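Local coordinates for protein ULam111 (Flavobacterium sp., PDB 5WUT) that probably hydrolyses beta-1,3-glucosidic bonds of laminarin, as a laminarinase of glycoside hydrolase family 16, at residues Leu18-Asn22 with Trp23-Leu27. Numbering follows the deposited sequence.
Sequences LDTKN and WNFEL
Leu18 reaches Trp23 and Phe25 because its CG stands anti to the backbone N (chi1 -167°). Trp23 CG, anti to its carbonyl carbon (chi1 -67°), turns the indole so that one face meets Leu18. The two methyl groups of Leu18 then divide the work. CD1 lies over that face of the Trp23 indole, 4.0 Å from the centroid of the five-membered ring, in a CH-pi contact. CD2 sits 3.7 Å from Trp23 CB and 3.8 Å from Phe25 CZ, so it fills the corner between the two aromatic side chains. It meets the Phe25 ring obliquely. Thr20 CG2 comes near the same ring more loosely, 4.3 Å from Phe25 CE2. Asn22 O lies over the opposite face of the indole, near Trp23 CG. With an alanine at Leu18, both methyls go; the indole face under CD1 would probably lose its CH-pi partner, and a gap is likely to open beside Trp23 CB and Phe25 CZ.

The backbone turns back through Asp19-Trp23. Asp19 O accepts from two amides: Asn22 N at 3.0 Å and Trp23 N at 2.9 Å. The second bond is bent, with 132° at the hydrogen, though the donor lies in the carbonyl plane. The Asp19 carboxylate adds a further tie: Asp19 OD1 accepts from Lys21 N, 2.9 Å away, from above the carboxylate plane.

Outside the turn, Trp23 NE1 donates a hydrogen bond to Glu11 OE2, and the indole also packs on Ile72 and Thr74. Lys77 NZ hydrogen-bonds to the carbonyl O atoms of Thr20 and Trp23. An Asx turn at Asp19 thus combines with a beta turn closed by Asn22 N to Asp19 O, in the loop that follows strand 7-11 and runs into the short antiparallel pairing of strand 24-25 with strand 66-80 in the beta-jelly-roll fold of this family 16 enzyme.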
loop_
_atom_site.group_PDB
_atom_site.type_symbol
_atom_site.label_atom_id
_atom_site.label_comp_id
_atom_site.label_asym_id
_atom_site.label_seq_id
_atom_site.Cartn_x
_atom_site.Cartn_y
_atom_site.Cartn_z
ATOM N N LEU A 18 -30.177 -0.408 10.964
ATOM C CA LEU A 18 -29.735 0.477 9.897
ATOM C C LEU A 18 -30.622 1.710 9.860
ATOM O O LEU A 18 -31.840 1.599 9.923
ATOM C CB LEU A 18 -29.788 -0.255 8.555
ATOM C CG LEU A 18 -29.086 0.393 7.365
ATOM C CD1 LEU A 18 -27.587 0.339 7.581
ATOM C CD2 LEU A 18 -29.454 -0.357 6.090
ATOM N N ASP A 19 -30.016 2.888 9.760
ATOM C CA ASP A 19 -30.795 4.124 9.722
ATOM C C ASP A 19 -31.378 4.354 8.327
ATOM O O ASP A 19 -30.664 4.759 7.415
ATOM C CB ASP A 19 -29.926 5.319 10.137
ATOM C CG ASP A 19 -30.729 6.615 10.295
ATOM O OD1 ASP A 19 -31.913 6.678 9.900
ATOM O OD2 ASP A 19 -30.156 7.582 10.840
ATOM N N THR A 20 -32.678 4.117 8.157
ATOM C CA THR A 20 -33.286 4.233 6.830
ATOM C C THR A 20 -33.558 5.675 6.404
ATOM O O THR A 20 -34.028 5.919 5.296
ATOM C CB THR A 20 -34.598 3.408 6.735
ATOM O OG1 THR A 20 -35.481 3.785 7.795
ATOM C CG2 THR A 20 -34.286 1.931 6.851
ATOM N N LYS A 21 -33.228 6.632 7.262
ATOM C CA LYS A 21 -33.231 8.023 6.844
ATOM C C LYS A 21 -32.002 8.301 5.985
ATOM O O LYS A 21 -31.985 9.244 5.195
ATOM C CB LYS A 21 -33.258 8.962 8.047
ATOM C CG LYS A 21 -34.517 8.851 8.877
ATOM C CD LYS A 21 -35.743 9.194 8.057
ATOM C CE LYS A 21 -36.996 9.218 8.927
ATOM N NZ LYS A 21 -36.677 9.642 10.317
ATOM N N ASN A 22 -30.982 7.465 6.145
ATOM C CA ASN A 22 -29.759 7.610 5.355
ATOM C C ASN A 22 -29.552 6.483 4.345
ATOM O O ASN A 22 -28.811 6.668 3.378
ATOM C CB ASN A 22 -28.549 7.703 6.274
ATOM C CG ASN A 22 -28.523 9.003 7.049
ATOM O OD1 ASN A 22 -29.108 9.998 6.619
ATOM N ND2 ASN A 22 -27.849 9.002 8.185
ATOM N N TRP A 23 -30.207 5.332 4.558
ATOM C CA TRP A 23 -29.979 4.145 3.715
ATOM C C TRP A 23 -31.242 3.612 3.061
ATOM O O TRP A 23 -32.318 3.590 3.672
ATOM C CB TRP A 23 -29.346 3.003 4.523
ATOM C CG TRP A 23 -27.949 3.321 4.967
ATOM C CD1 TRP A 23 -27.569 3.848 6.172
ATOM C CD2 TRP A 23 -26.752 3.160 4.203
ATOM N NE1 TRP A 23 -26.205 4.025 6.208
ATOM C CE2 TRP A 23 -25.678 3.604 5.013
ATOM C CE3 TRP A 23 -26.482 2.673 2.920
ATOM C CZ2 TRP A 23 -24.351 3.593 4.574
ATOM C CZ3 TRP A 23 -25.163 2.644 2.484
ATOM C CH2 TRP A 23 -24.113 3.101 3.311
ATOM N N ASN A 24 -31.085 3.154 1.823
ATOM C CA ASN A 24 -32.123 2.402 1.123
ATOM C C ASN A 24 -31.718 0.954 1.045
ATOM O O ASN A 24 -30.518 0.644 1.020
ATOM C CB ASN A 24 -32.311 2.900 -0.303
ATOM C CG ASN A 24 -32.451 4.383 -0.385
ATOM O OD1 ASN A 24 -33.447 4.942 0.047
ATOM N ND2 ASN A 24 -31.443 5.043 -0.944
ATOM N N PHE A 25 -32.702 0.063 0.967
ATOM C CA PHE A 25 -32.422 -1.300 0.519
ATOM C C PHE A 25 -32.687 -1.424 -0.972
ATOM O O PHE A 25 -33.695 -0.922 -1.485
ATOM C CB PHE A 25 -33.279 -2.335 1.259
ATOM C CG PHE A 25 -32.967 -2.453 2.709
ATOM C CD1 PHE A 25 -31.971 -3.314 3.155
ATOM C CD2 PHE A 25 -33.670 -1.706 3.639
ATOM C CE1 PHE A 25 -31.685 -3.430 4.494
ATOM C CE2 PHE A 25 -33.389 -1.822 4.990
ATOM C CZ PHE A 25 -32.398 -2.679 5.420
ATOM N N GLU A 26 -31.801 -2.120 -1.670
ATOM C CA GLU A 26 -32.146 -2.594 -3.001
ATOM C C GLU A 26 -32.415 -4.087 -2.839
ATOM O O GLU A 26 -31.672 -4.791 -2.152
ATOM C CB GLU A 26 -31.031 -2.259 -4.007
ATOM C CG GLU A 26 -30.952 -0.734 -4.234
ATOM C CD GLU A 26 -30.073 -0.294 -5.395
ATOM O OE1 GLU A 26 -30.129 0.902 -5.769
ATOM O OE2 GLU A 26 -29.315 -1.123 -5.925
ATOM N N LEU A 27 -33.543 -4.551 -3.374
ATOM C CA LEU A 27 -34.043 -5.880 -3.011
ATOM C C LEU A 27 -34.415 -6.723 -4.215
ATOM O O LEU A 27 -34.873 -6.200 -5.234
ATOM C CB LEU A 27 -35.277 -5.747 -2.102
ATOM C CG LEU A 27 -35.056 -4.965 -0.807
ATOM C CD1 LEU A 27 -36.407 -4.574 -0.190
ATOM C CD2 LEU A 27 -34.259 -5.767 0.163
#